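Long-range contacts in aeromonas extracellular serine protease (Aeromonas sobria, PDB 3WQB), which cleaves peptide bonds that follow two basic residues, one of them lysine, as a secreted, calcium-binding serine protease of the furin subfamily and a probable virulence factor: residues V472-V477 / L534-Y539; N402-W407 / Y539-Q544; G42-S47 / T313-G318. The protein carries 1 engineered substitution. All coordinates share one frame; numbering follows the deposited sequence.

Interaction 1 of 3, residues V472-V477 / L534-Y539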
ATOM      1  N   VAL A 472       6.707  21.760  -3.061  1.00 11.27           N
ATOM      2  CA  VAL A 472       6.575  20.332  -3.310  1.00 11.50           C
ATOM      3  C   VAL A 472       5.669  19.666  -2.281  1.00 11.47           C
ATOM      4  O   VAL A 472       5.726  19.970  -1.083  1.00 11.89           O
ATOM      5  CB  VAL A 472       7.955  19.628  -3.276  1.00 11.34           C
ATOM      6  CG1 VAL A 472       7.803  18.122  -3.471  1.00 13.07           C
ATOM      7  CG2 VAL A 472       8.896  20.199  -4.327  1.00 12.50           C
ATOM      8  N   GLU A 473       4.825  18.761  -2.757  1.00 11.37           N
ATOM      9  CA  GLU A 473       4.180  17.798  -1.869  1.00 12.20           C
ATOM     10  C   GLU A 473       4.835  16.441  -2.085  1.00 11.84           C
ATOM     11  O   GLU A 473       5.409  15.868  -1.152  1.00 12.75           O
ATOM     12  CB  GLU A 473       2.665  17.761  -2.090  1.00 12.72           C
ATOM     13  CG  GLU A 473       1.981  19.053  -1.633  1.00 13.63           C
ATOM     14  CD  GLU A 473       0.610  19.275  -2.243  1.00 14.70           C
ATOM     15  OE1 GLU A 473      -0.195  18.321  -2.326  1.00 15.11           O
ATOM     16  OE2 GLU A 473       0.330  20.427  -2.624  1.00 15.78           O
ATOM     17  N   ALA A 474       4.783  15.929  -3.317  1.00 10.90           N
ATOM     18  CA  ALA A 474       5.413  14.654  -3.621  1.00 10.80           C
ATOM     19  C   ALA A 474       6.092  14.748  -4.967  1.00 10.77           C
ATOM     20  O   ALA A 474       5.774  15.631  -5.779  1.00 11.06           O
ATOM     21  CB  ALA A 474       4.383  13.522  -3.615  1.00 11.52           C
ATOM     22  N   VAL A 475       7.051  13.856  -5.187  1.00 10.29           N
ATOM     23  CA  VAL A 475       7.653  13.696  -6.506  1.00 11.12           C
ATOM     24  C   VAL A 475       7.512  12.259  -6.981  1.00 10.97           C
ATOM     25  O   VAL A 475       7.687  11.309  -6.199  1.00 10.83           O
ATOM     26  CB  VAL A 475       9.152  14.147  -6.573  1.00 12.06           C
ATOM     27  CG1 VAL A 475       9.287  15.628  -6.270  1.00 13.35           C
ATOM     28  CG2 VAL A 475      10.023  13.346  -5.636  1.00 13.52           C
ATOM     29  N   GLN A 476       7.198  12.108  -8.263  1.00 11.06           N
ATOM     30  CA  GLN A 476       7.202  10.819  -8.925  1.00 11.19           C
ATOM     31  C   GLN A 476       8.336  10.784  -9.921  1.00 11.60           C
ATOM     32  O   GLN A 476       8.652  11.796 -10.564  1.00 12.01           O
ATOM     33  CB  GLN A 476       5.890  10.567  -9.657  1.00 11.63           C
ATOM     34  CG  GLN A 476       4.684  10.435  -8.744  1.00 11.14           C
ATOM     35  CD  GLN A 476       3.389  10.455  -9.513  1.00 12.55           C
ATOM     36  OE1 GLN A 476       3.187  11.319 -10.368  1.00 13.14           O
ATOM     37  NE2 GLN A 476       2.491   9.522  -9.203  1.00 12.68           N
ATOM     38  N   VAL A 477       8.944   9.611 -10.032  1.00 12.02           N
ATOM     39  CA  VAL A 477      10.012   9.360 -10.988  1.00 13.21           C
ATOM     40  C   VAL A 477       9.691   8.068 -11.731  1.00 13.12           C
ATOM     41  O   VAL A 477       9.236   7.090 -11.125  1.00 14.85           O
ATOM     42  CB  VAL A 477      11.387   9.254 -10.263  1.00 13.99           C
ATOM     43  CG1 VAL A 477      12.458   8.638 -11.124  1.00 16.05           C
ATOM     44  CG2 VAL A 477      11.851  10.616  -9.788  1.00 14.03           C
ATOM     45  N   LEU A 534       7.819   6.914  -5.902  1.00  9.24           N
ATOM     46  CA  LEU A 534       7.409   8.189  -5.322  1.00  9.39           C
ATOM     47  C   LEU A 534       8.236   8.478  -4.072  1.00  9.07           C
ATOM     48  O   LEU A 534       8.617   7.557  -3.346  1.00  9.04           O
ATOM     49  CB  LEU A 534       5.908   8.167  -5.005  1.00  9.46           C
ATOM     50  CG  LEU A 534       5.340   9.440  -4.366  1.00  9.26           C
ATOM     51  CD1 LEU A 534       3.959   9.741  -4.891  1.00 11.32           C
ATOM     52  CD2 LEU A 534       5.317   9.372  -2.835  1.00  9.81           C
ATOM     53  N   SER A 535       8.525   9.754  -3.835  1.00  8.62           N
ATOM     54  CA  SER A 535       9.106  10.163  -2.565  1.00  9.15           C
ATOM     55  C   SER A 535       8.306  11.270  -1.904  1.00  9.22           C
ATOM     56  O   SER A 535       7.884  12.239  -2.555  1.00  9.38           O
ATOM     57  CB  SER A 535      10.550  10.620  -2.726  1.00  9.38           C
ATOM     58  OG  SER A 535      11.030  11.105  -1.488  1.00 10.01           O
ATOM     59  N   ASN A 536       8.134  11.125  -0.592  1.00  9.21           N
ATOM     60  CA  ASN A 536       7.527  12.140   0.257  1.00  9.29           C
ATOM     61  C   ASN A 536       8.557  13.022   0.965  1.00  9.40           C
ATOM     62  O   ASN A 536       8.194  13.974   1.670  1.00  9.70           O
ATOM     63  CB  ASN A 536       6.626  11.472   1.293  1.00  9.37           C
ATOM     64  CG  ASN A 536       5.396  10.851   0.676  1.00  8.92           C
ATOM     65  OD1 ASN A 536       4.724  11.486  -0.143  1.00 10.33           O
ATOM     66  ND2 ASN A 536       5.071   9.619   1.080  1.00  9.96           N
ATOM     67  N   LYS A 537       9.840  12.686   0.806  1.00  9.34           N
ATOM     68  CA  LYS A 537      10.912  13.338   1.560  1.00  9.68           C
ATOM     69  C   LYS A 537      11.003  14.849   1.385  1.00  9.75           C
ATOM     70  O   LYS A 537      11.510  15.546   2.272  1.00  9.63           O
ATOM     71  CB  LYS A 537      12.245  12.676   1.204  1.00  9.87           C
ATOM     72  CG  LYS A 537      13.489  13.339   1.767  1.00  9.97           C
ATOM     73  CD  LYS A 537      13.553  13.242   3.292  1.00 10.12           C
ATOM     74  CE  LYS A 537      14.822  13.885   3.834  1.00 11.50           C
ATOM     75  NZ  LYS A 537      16.055  13.150   3.439  1.00 13.67           N
ATOM     76  N   PHE A 538      10.519  15.344   0.250  1.00  9.88           N
ATOM     77  CA  PHE A 538      10.738  16.737  -0.138  1.00 10.28           C
ATOM     78  C   PHE A 538       9.570  17.659   0.211  1.00 10.31           C
ATOM     79  O   PHE A 538       9.528  18.812  -0.205  1.00 10.62           O
ATOM     80  CB  PHE A 538      11.076  16.808  -1.629  1.00 10.38           C
ATOM     81  CG  PHE A 538      12.160  15.863  -2.033  1.00  9.99           C
ATOM     82  CD1 PHE A 538      13.483  16.130  -1.718  1.00 10.98           C
ATOM     83  CD2 PHE A 538      11.860  14.691  -2.729  1.00 10.28           C
ATOM     84  CE1 PHE A 538      14.495  15.246  -2.084  1.00 11.03           C
ATOM     85  CE2 PHE A 538      12.870  13.796  -3.100  1.00 11.60           C
ATOM     86  CZ  PHE A 538      14.186  14.085  -2.780  1.00 11.44           C
ATOM     87  N   TYR A 539       8.629  17.147   0.998  1.00  9.66           N
ATOM     88  CA  TYR A 539       7.426  17.884   1.350  1.00 10.39           C
ATOM     89  C   TYR A 539       7.748  19.259   1.914  1.00 10.79           C
ATOM     90  O   TYR A 539       8.436  19.386   2.933  1.00 11.47           O
ATOM     91  CB  TYR A 539       6.625  17.071   2.369  1.00 10.59           C
ATOM     92  CG  TYR A 539       5.216  17.560   2.591  1.00 10.48           C
ATOM     93  CD1 TYR A 539       4.155  17.004   1.883  1.00 11.74           C
ATOM     94  CD2 TYR A 539       4.940  18.586   3.506  1.00 12.36           C
ATOM     95  CE1 TYR A 539       2.854  17.449   2.083  1.00 12.10           C
ATOM     96  CE2 TYR A 539       3.632  19.038   3.711  1.00 12.24           C
ATOM     97  CZ  TYR A 539       2.598  18.457   3.001  1.00 11.51           C
ATOM     98  OH  TYR A 539       1.307  18.889   3.188  1.00 13.86           O
TER
HETATM   99  O   HOH W   1       8.308  14.883  -1.647  1.00 10.59           O
HETATM  100  O   HOH W   2       3.878  13.976   0.304  1.00 16.15           O
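V475 meets the ring of F538 through CG2, which its first torsion (chi1 -63°) places between the backbone N and the carbonyl carbon. F538 has its ring anti to its own carbonyl carbon (chi1 -50°), and the two side chains cross at about a right angle. V475 CG2 lies 3.7 Å from F538 CD2. V472 lies alongside F538, with CG1 against the CB of F538. L493 of strand 489-494 touches both V475 and F538, and W547 of strand 545-553 touches V472 and V475.

On the other face of the sheet, L534 CD1 rests 4.0 Å from both A474 CB and Q476 CG.

The backbones form the end of an antiparallel ladder. V475 and S535 are a hydrogen-bonded pair. V475 N donates to S535 O at 3.2 Å, and S535 N returns a bond to V475 O at 3.0 Å. Q476 and L534 make the neighbouring non-hydrogen-bonded pair.

Past S535 the second strand ends. S535 OG accepts from K537 N, an ST turn, and also bonds S501 OG. A type I turn runs from N536 to Y539. Opposite L593 the chain has a classic beta bulge at E473 and A474. Two waters link the segments beyond the last paired residues. One donates to E473 O and S535 O and accepts from F538 N. The other donates to E473 O, 2.8 Å away, and to N536 OD1; the ND2 of N536 bonds I277 O. The ring of Y539 passes E473 obliquely, while its OH bonds D363. The E473 carboxylate turns to R359 and H595.

Here the pairing of strands 471-482 and 527-535 in the P-domain ends, next to buried apolar side chains. Water then serves E473 O and F538 N, and S535 O besides its bond from V475 N.

Interaction 2 of 3, residues N402-W407 / Y539-Q544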
ATOM      1  N   ASN A 402      14.200  17.610   6.163  1.00 11.38           N
ATOM      2  CA  ASN A 402      14.360  18.245   4.851  1.00 11.79           C
ATOM      3  C   ASN A 402      14.564  19.762   4.959  1.00 12.26           C
ATOM      4  O   ASN A 402      14.588  20.310   6.063  1.00 12.24           O
ATOM      5  CB  ASN A 402      13.245  17.844   3.865  1.00 11.38           C
ATOM      6  CG  ASN A 402      11.906  18.531   4.129  1.00 10.62           C
ATOM      7  OD1 ASN A 402      11.810  19.545   4.836  1.00 11.66           O
ATOM      8  ND2 ASN A 402      10.856  17.980   3.530  1.00 10.10           N
ATOM      9  N   ALA A 403      14.711  20.438   3.824  1.00 12.87           N
ATOM     10  CA  ALA A 403      15.080  21.859   3.854  1.00 13.71           C
ATOM     11  C   ALA A 403      13.944  22.766   4.312  1.00 14.27           C
ATOM     12  O   ALA A 403      14.177  23.940   4.642  1.00 16.16           O
ATOM     13  CB  ALA A 403      15.605  22.310   2.505  1.00 13.88           C
ATOM     14  N   ALA A 404      12.731  22.220   4.356  1.00 14.49           N
ATOM     15  CA  ALA A 404      11.561  22.950   4.823  1.00 14.11           C
ATOM     16  C   ALA A 404      11.271  22.624   6.288  1.00 13.98           C
ATOM     17  O   ALA A 404      10.266  23.063   6.834  1.00 15.33           O
ATOM     18  CB  ALA A 404      10.354  22.621   3.955  1.00 14.38           C
ATOM     19  N   GLY A 405      12.141  21.836   6.915  1.00 13.19           N
ATOM     20  CA  GLY A 405      12.016  21.562   8.343  1.00 12.94           C
ATOM     21  C   GLY A 405      11.201  20.329   8.696  1.00 12.44           C
ATOM     22  O   GLY A 405      10.956  20.062   9.873  1.00 14.06           O
ATOM     23  N   MET A 406      10.781  19.582   7.679  1.00 12.11           N
ATOM     24  CA  MET A 406       9.976  18.376   7.884  1.00 12.55           C
ATOM     25  C   MET A 406      10.867  17.163   8.138  1.00 12.00           C
ATOM     26  O   MET A 406      11.753  16.850   7.335  1.00 11.92           O
ATOM     27  CB  MET A 406       9.094  18.098   6.660  1.00 13.16           C
ATOM     28  CG  MET A 406       8.024  19.136   6.375  1.00 15.13           C
ATOM     29  SD  MET A 406       6.681  19.195   7.576  1.00 18.42           S
ATOM     30  CE  MET A 406       5.891  17.603   7.335  1.00 18.34           C
ATOM     31  N   TRP A 407      10.613  16.477   9.245  1.00 10.88           N
ATOM     32  CA  TRP A 407      11.289  15.227   9.550  1.00 10.81           C
ATOM     33  C   TRP A 407      10.637  14.103   8.768  1.00 10.62           C
ATOM     34  O   TRP A 407       9.408  13.999   8.710  1.00 11.32           O
ATOM     35  CB  TRP A 407      11.194  14.915  11.039  1.00 11.46           C
ATOM     36  CG  TRP A 407      12.136  15.720  11.878  1.00 13.37           C
ATOM     37  CD1 TRP A 407      11.846  16.849  12.587  1.00 15.57           C
ATOM     38  CD2 TRP A 407      13.520  15.444  12.107  1.00 14.23           C
ATOM     39  NE1 TRP A 407      12.967  17.297  13.242  1.00 17.03           N
ATOM     40  CE2 TRP A 407      14.010  16.451  12.971  1.00 15.79           C
ATOM     41  CE3 TRP A 407      14.396  14.440  11.669  1.00 15.05           C
ATOM     42  CZ2 TRP A 407      15.344  16.490  13.396  1.00 16.58           C
ATOM     43  CZ3 TRP A 407      15.716  14.473  12.100  1.00 14.97           C
ATOM     44  CH2 TRP A 407      16.175  15.490  12.961  1.00 15.89           C
ATOM     45  N   TYR A 539       8.629  17.147   0.998  1.00  9.66           N
ATOM     46  CA  TYR A 539       7.426  17.884   1.350  1.00 10.39           C
ATOM     47  C   TYR A 539       7.748  19.259   1.914  1.00 10.79           C
ATOM     48  O   TYR A 539       8.436  19.386   2.933  1.00 11.47           O
ATOM     49  CB  TYR A 539       6.625  17.071   2.369  1.00 10.59           C
ATOM     50  CG  TYR A 539       5.216  17.560   2.591  1.00 10.48           C
ATOM     51  CD1 TYR A 539       4.155  17.004   1.883  1.00 11.74           C
ATOM     52  CD2 TYR A 539       4.940  18.586   3.506  1.00 12.36           C
ATOM     53  CE1 TYR A 539       2.854  17.449   2.083  1.00 12.10           C
ATOM     54  CE2 TYR A 539       3.632  19.038   3.711  1.00 12.24           C
ATOM     55  CZ  TYR A 539       2.598  18.457   3.001  1.00 11.51           C
ATOM     56  OH  TYR A 539       1.307  18.889   3.188  1.00 13.86           O
ATOM     57  N   GLY A 540       7.218  20.290   1.254  1.00 11.17           N
ATOM     58  CA  GLY A 540       7.383  21.659   1.716  1.00 11.46           C
ATOM     59  C   GLY A 540       8.515  22.430   1.058  1.00 11.96           C
ATOM     60  O   GLY A 540       8.572  23.649   1.167  1.00 12.88           O
ATOM     61  N   GLU A 541       9.438  21.724   0.410  1.00 11.48           N
ATOM     62  CA  GLU A 541      10.575  22.369  -0.265  1.00 11.80           C
ATOM     63  C   GLU A 541      10.148  23.097  -1.540  1.00 12.08           C
ATOM     64  O   GLU A 541       9.101  22.802  -2.113  1.00 12.01           O
ATOM     65  CB  GLU A 541      11.645  21.326  -0.623  1.00 11.63           C
ATOM     66  CG  GLU A 541      12.365  20.743   0.580  1.00 12.66           C
ATOM     67  CD  GLU A 541      13.607  19.950   0.234  1.00 12.41           C
ATOM     68  OE1 GLU A 541      13.985  19.853  -0.958  1.00 12.46           O
ATOM     69  OE2 GLU A 541      14.212  19.404   1.177  1.00 13.07           O
ATOM     70  N   SER A 542      10.981  24.035  -1.993  1.00 13.10           N
ATOM     71  CA  SER A 542      10.799  24.662  -3.290  1.00 13.95           C
ATOM     72  C   SER A 542      11.264  23.709  -4.389  1.00 13.29           C
ATOM     73  O   SER A 542      12.330  23.091  -4.279  1.00 13.92           O
ATOM     74  CB  SER A 542      11.576  25.973  -3.370  1.00 14.67           C
ATOM     75  OG  SER A 542      11.552  26.483  -4.697  1.00 17.65           O
ATOM     76  N   ALA A 543      10.468  23.592  -5.444  1.00 13.31           N
ATOM     77  CA  ALA A 543      10.782  22.715  -6.569  1.00 13.44           C
ATOM     78  C   ALA A 543      11.799  23.299  -7.545  1.00 13.55           C
ATOM     79  O   ALA A 543      12.391  22.567  -8.331  1.00 13.54           O
ATOM     80  CB  ALA A 543       9.506  22.353  -7.323  1.00 13.21           C
ATOM     81  N   GLN A 544      12.001  24.615  -7.497  1.00 13.99           N
ATOM     82  CA  GLN A 544      12.762  25.307  -8.535  1.00 14.52           C
ATOM     83  C   GLN A 544      14.246  25.011  -8.452  1.00 14.21           C
ATOM     84  O   GLN A 544      14.867  25.182  -7.406  1.00 14.83           O
ATOM     85  CB  GLN A 544      12.508  26.806  -8.446  1.00 15.20           C
ATOM     86  CG  GLN A 544      13.059  27.613  -9.601  1.00 17.76           C
ATOM     87  CD  GLN A 544      12.696  29.074  -9.467  1.00 20.84           C
ATOM     88  OE1 GLN A 544      13.188  29.763  -8.576  1.00 23.80           O
ATOM     89  NE2 GLN A 544      11.808  29.545 -10.332  1.00 22.91           N
TER
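N402 reaches across with its side-chain amide and donates from ND2 to Y539 O at 2.9 Å. The bond is somewhat bent, 151° at the hydrogen, and the donor is tilted from the carbonyl plane. ND2 also bonds K537 O, so this one nitrogen serves two carbonyls of the same turn.

The other end of the amide works within its own segment. N402 OD1 accepts from A404 N at 2.9 Å, which makes an Asx turn, and from M406 N at 3.0 Å. The two donors come from opposite faces of the amide plane, and neither lies on a lone pair. Together the bonds on OD1 and ND2 fix the rotation of the group. The first torsion (chi1 76°) sets OD1 toward the backbone N-H groups of its own turn and leaves ND2 directed at Y539 O. A type I turn from N402 to G405 adds the bond from G405 N to N402 O.

E541 supplies the second link. Its OE2 accepts from A403 N at 2.9 Å in a nearly straight bond of 170°. The donor meets the anti side of the carboxylate, tilted out of its plane. OE2 also bonds T499 and OE1 bonds S495, so both carboxylate oxygens have partners.

The CB of A404 packs against the backbone of G540, 3.4 Å from its C. M406, bent at chi2 and chi3, makes the apolar contact, with CE 4.1 Å from Y539 CD2.

Here the Asx and type I turns of 402-407, between strands 400-401 and 407-408, pack on a P-domain loop, 539-544, which leads from strand 527-535 into strand 545-553. M406 and Y539 both touch R367 of helix 358-368, while the backbone of G540 and E541 bonds V472 of strand 471-482.

Interaction 3 of 3, residues G42-S47 / T313-G318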
ATOM      1  N   GLY A  42       0.760  -0.184  28.003  1.00 13.60           N
ATOM      2  CA  GLY A  42       1.677  -1.302  28.236  1.00 13.47           C
ATOM      3  C   GLY A  42       0.949  -2.623  28.414  1.00 13.20           C
ATOM      4  O   GLY A  42       1.542  -3.597  28.896  1.00 14.17           O
ATOM      5  N   GLN A  43      -0.319  -2.670  27.997  1.00 13.17           N
ATOM      6  CA  GLN A  43      -1.141  -3.879  28.133  1.00 13.03           C
ATOM      7  C   GLN A  43      -0.778  -4.906  27.059  1.00 13.07           C
ATOM      8  O   GLN A  43      -0.222  -4.564  26.010  1.00 12.62           O
ATOM      9  CB  GLN A  43      -2.643  -3.554  28.124  1.00 13.27           C
ATOM     10  CG  GLN A  43      -3.221  -3.135  26.771  1.00 13.31           C
ATOM     11  CD  GLN A  43      -3.110  -1.648  26.500  1.00 11.96           C
ATOM     12  OE1 GLN A  43      -2.007  -1.104  26.361  1.00 12.91           O
ATOM     13  NE2 GLN A  43      -4.260  -0.978  26.377  1.00 12.70           N
ATOM     14  N   ASP A  44      -1.093  -6.167  27.323  1.00 13.04           N
ATOM     15  CA  ASP A  44      -0.612  -7.240  26.464  1.00 12.73           C
ATOM     16  C   ASP A  44      -1.497  -7.584  25.261  1.00 12.34           C
ATOM     17  O   ASP A  44      -1.077  -8.357  24.402  1.00 12.68           O
ATOM     18  CB  ASP A  44      -0.237  -8.497  27.281  1.00 13.10           C
ATOM     19  CG  ASP A  44      -1.418  -9.112  28.038  1.00 14.57           C
ATOM     20  OD1 ASP A  44      -2.589  -8.826  27.699  1.00 15.23           O
ATOM     21  OD2 ASP A  44      -1.145  -9.906  28.975  1.00 16.53           O
ATOM     22  N   GLY A  45      -2.694  -6.999  25.172  1.00 12.09           N
ATOM     23  CA  GLY A  45      -3.629  -7.380  24.098  1.00 12.17           C
ATOM     24  C   GLY A  45      -3.943  -8.875  24.059  1.00 12.08           C
ATOM     25  O   GLY A  45      -4.250  -9.427  22.994  1.00 12.59           O
ATOM     26  N   PHE A  46      -3.871  -9.517  25.233  1.00 12.39           N
ATOM     27  CA  PHE A  46      -4.068 -10.970  25.410  1.00 12.39           C
ATOM     28  C   PHE A  46      -2.905 -11.834  24.914  1.00 12.55           C
ATOM     29  O   PHE A  46      -2.986 -13.067  24.911  1.00 13.44           O
ATOM     30  CB  PHE A  46      -5.410 -11.458  24.848  1.00 12.32           C
ATOM     31  CG  PHE A  46      -6.604 -10.718  25.384  1.00 12.14           C
ATOM     32  CD1 PHE A  46      -7.033 -10.906  26.701  1.00 12.75           C
ATOM     33  CD2 PHE A  46      -7.321  -9.844  24.564  1.00 11.82           C
ATOM     34  CE1 PHE A  46      -8.153 -10.239  27.186  1.00 13.33           C
ATOM     35  CE2 PHE A  46      -8.445  -9.166  25.043  1.00 13.21           C
ATOM     36  CZ  PHE A  46      -8.864  -9.363  26.364  1.00 12.06           C
ATOM     37  N   SER A  47      -1.817 -11.183  24.511  1.00 12.90           N
ATOM     38  CA  SER A  47      -0.581 -11.873  24.168  1.00 13.43           C
ATOM     39  C   SER A  47       0.264 -12.061  25.426  1.00 14.00           C
ATOM     40  O   SER A  47      -0.133 -11.645  26.517  1.00 13.86           O
ATOM     41  CB  SER A  47       0.199 -11.084  23.114  1.00 13.34           C
ATOM     42  OG  SER A  47       0.988 -10.067  23.706  1.00 13.20           O
ATOM     43  N   THR A 313      -2.387 -19.037  20.779  1.00 15.12           N
ATOM     44  CA  THR A 313      -1.910 -18.742  22.130  1.00 14.96           C
ATOM     45  C   THR A 313      -2.427 -17.390  22.643  1.00 14.20           C
ATOM     46  O   THR A 313      -2.292 -17.077  23.819  1.00 14.89           O
ATOM     47  CB  THR A 313      -0.372 -18.785  22.254  1.00 15.08           C
ATOM     48  OG1 THR A 313       0.208 -17.727  21.483  1.00 16.26           O
ATOM     49  CG2 THR A 313       0.193 -20.140  21.795  1.00 15.61           C
ATOM     50  N   ASN A 314      -3.026 -16.584  21.766  1.00 13.89           N
ATOM     51  CA  ASN A 314      -3.708 -15.389  22.240  1.00 13.28           C
ATOM     52  C   ASN A 314      -4.846 -15.774  23.188  1.00 13.29           C
ATOM     53  O   ASN A 314      -5.689 -16.599  22.834  1.00 13.69           O
ATOM     54  CB  ASN A 314      -4.220 -14.546  21.083  1.00 12.96           C
ATOM     55  CG  ASN A 314      -4.790 -13.242  21.558  1.00 12.56           C
ATOM     56  OD1 ASN A 314      -5.934 -13.183  22.019  1.00 12.66           O
ATOM     57  ND2 ASN A 314      -3.980 -12.188  21.510  1.00 12.15           N
ATOM     58  N   ARG A 315      -4.860 -15.190  24.385  1.00 13.10           N
ATOM     59  CA  ARG A 315      -5.805 -15.643  25.417  1.00 13.14           C
ATOM     60  C   ARG A 315      -7.274 -15.326  25.141  1.00 13.18           C
ATOM     61  O   ARG A 315      -8.163 -15.913  25.767  1.00 14.04           O
ATOM     62  CB  ARG A 315      -5.413 -15.118  26.803  1.00 13.35           C
ATOM     63  CG  ARG A 315      -4.013 -15.515  27.253  1.00 14.95           C
ATOM     64  CD  ARG A 315      -3.752 -15.131  28.719  1.00 16.80           C
ATOM     65  NE  ARG A 315      -4.114 -13.739  29.006  1.00 18.10           N
ATOM     66  CZ  ARG A 315      -3.342 -12.679  28.757  1.00 18.52           C
ATOM     67  NH1 ARG A 315      -2.130 -12.828  28.238  1.00 17.82           N
ATOM     68  NH2 ARG A 315      -3.780 -11.460  29.040  1.00 19.71           N
ATOM     69  N   LEU A 316      -7.544 -14.409  24.214  1.00 12.94           N
ATOM     70  CA  LEU A 316      -8.918 -14.081  23.878  1.00 12.79           C
ATOM     71  C   LEU A 316      -9.601 -15.209  23.109  1.00 12.83           C
ATOM     72  O   LEU A 316     -10.825 -15.317  23.123  1.00 13.51           O
ATOM     73  CB  LEU A 316      -8.964 -12.775  23.076  1.00 12.16           C
ATOM     74  CG  LEU A 316     -10.320 -12.247  22.588  1.00 12.28           C
ATOM     75  CD1 LEU A 316     -11.235 -11.955  23.762  1.00 13.66           C
ATOM     76  CD2 LEU A 316     -10.131 -11.009  21.736  1.00 13.74           C
ATOM     77  N   HIS A 317      -8.812 -16.031  22.425  1.00 13.01           N
ATOM     78  CA  HIS A 317      -9.363 -17.052  21.529  1.00 13.28           C
ATOM     79  C   HIS A 317      -9.864 -18.271  22.285  1.00 14.13           C
ATOM     80  O   HIS A 317      -9.257 -18.688  23.264  1.00 14.38           O
ATOM     81  CB  HIS A 317      -8.311 -17.464  20.500  1.00 12.84           C
ATOM     82  CG  HIS A 317      -7.995 -16.395  19.492  1.00 11.82           C
ATOM     83  ND1 HIS A 317      -7.888 -16.670  18.149  1.00 12.30           N
ATOM     84  CD2 HIS A 317      -7.751 -15.067  19.628  1.00 12.48           C
ATOM     85  CE1 HIS A 317      -7.597 -15.558  17.494  1.00 11.68           C
ATOM     86  NE2 HIS A 317      -7.506 -14.571  18.369  1.00 11.57           N
ATOM     87  N   GLY A 318     -10.984 -18.826  21.824  1.00 14.82           N
ATOM     88  CA  GLY A 318     -11.585 -20.010  22.451  1.00 15.93           C
ATOM     89  C   GLY A 318     -11.747 -19.841  23.947  1.00 16.41           C
ATOM     90  O   GLY A 318     -11.460 -20.764  24.728  1.00 17.10           O
TER
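D44 and R315 form the charged link between two loops of the peptidase S8 part. R315 grips the carboxylate end-on with NH1 and NH2, and its NH2 lies 3.1 Å from D44 OD2. The two flat groups are 57° apart, so the grip is twisted. D44 OD1 also accepts from F46 N, an Asx turn, and from Q34.

Further hydrogen bonds tie side chains to backbone carbonyls. R315 NH1 donates to S47 O at 2.9 Å, from above the carbonyl plane. N314 ND2 donates to G45 O at 3.1 Å and also to G287 O. The first torsion of N314 (chi1 -174°) swings CG away from its backbone N, and OD1 then accepts from L316 N, a second Asx turn. Between the backbones, R315 N meets F46 O almost straight, at 2.9 Å.

Packing centres on F46. L316 CB sits over one face of the ring, 4.1 Å from its centroid, a CH-pi contact. V294 touches both side chains.

The polar bonds to D44, G45, F46 and S47 cover a whole type I' turn. The several donors on D44, with the arginine's charge, would probably favour the ionised carboxylate.

Overall arrangement
Interactions 1 and 2 are neighbours in the fold, with centres 10 Å apart. They share Y539, and V472 of the first lies 2.8 Å, N to O, from E541 of the second. Interaction 1 lies within the P-domain, while interaction 2 packs the loop 402-407 on a P-domain loop. Both are away from the annotated catalytic and calcium sites. Interaction 3 stands apart on the opposite side of the chain's centre, its centre 40 Å from that of interaction 1 and 43 Å from that of interaction 2. It lies nearer the metals: the side chain of L316 is about 5 Å from that of the calcium ligand N306 and about 10 Å from a calcium ion.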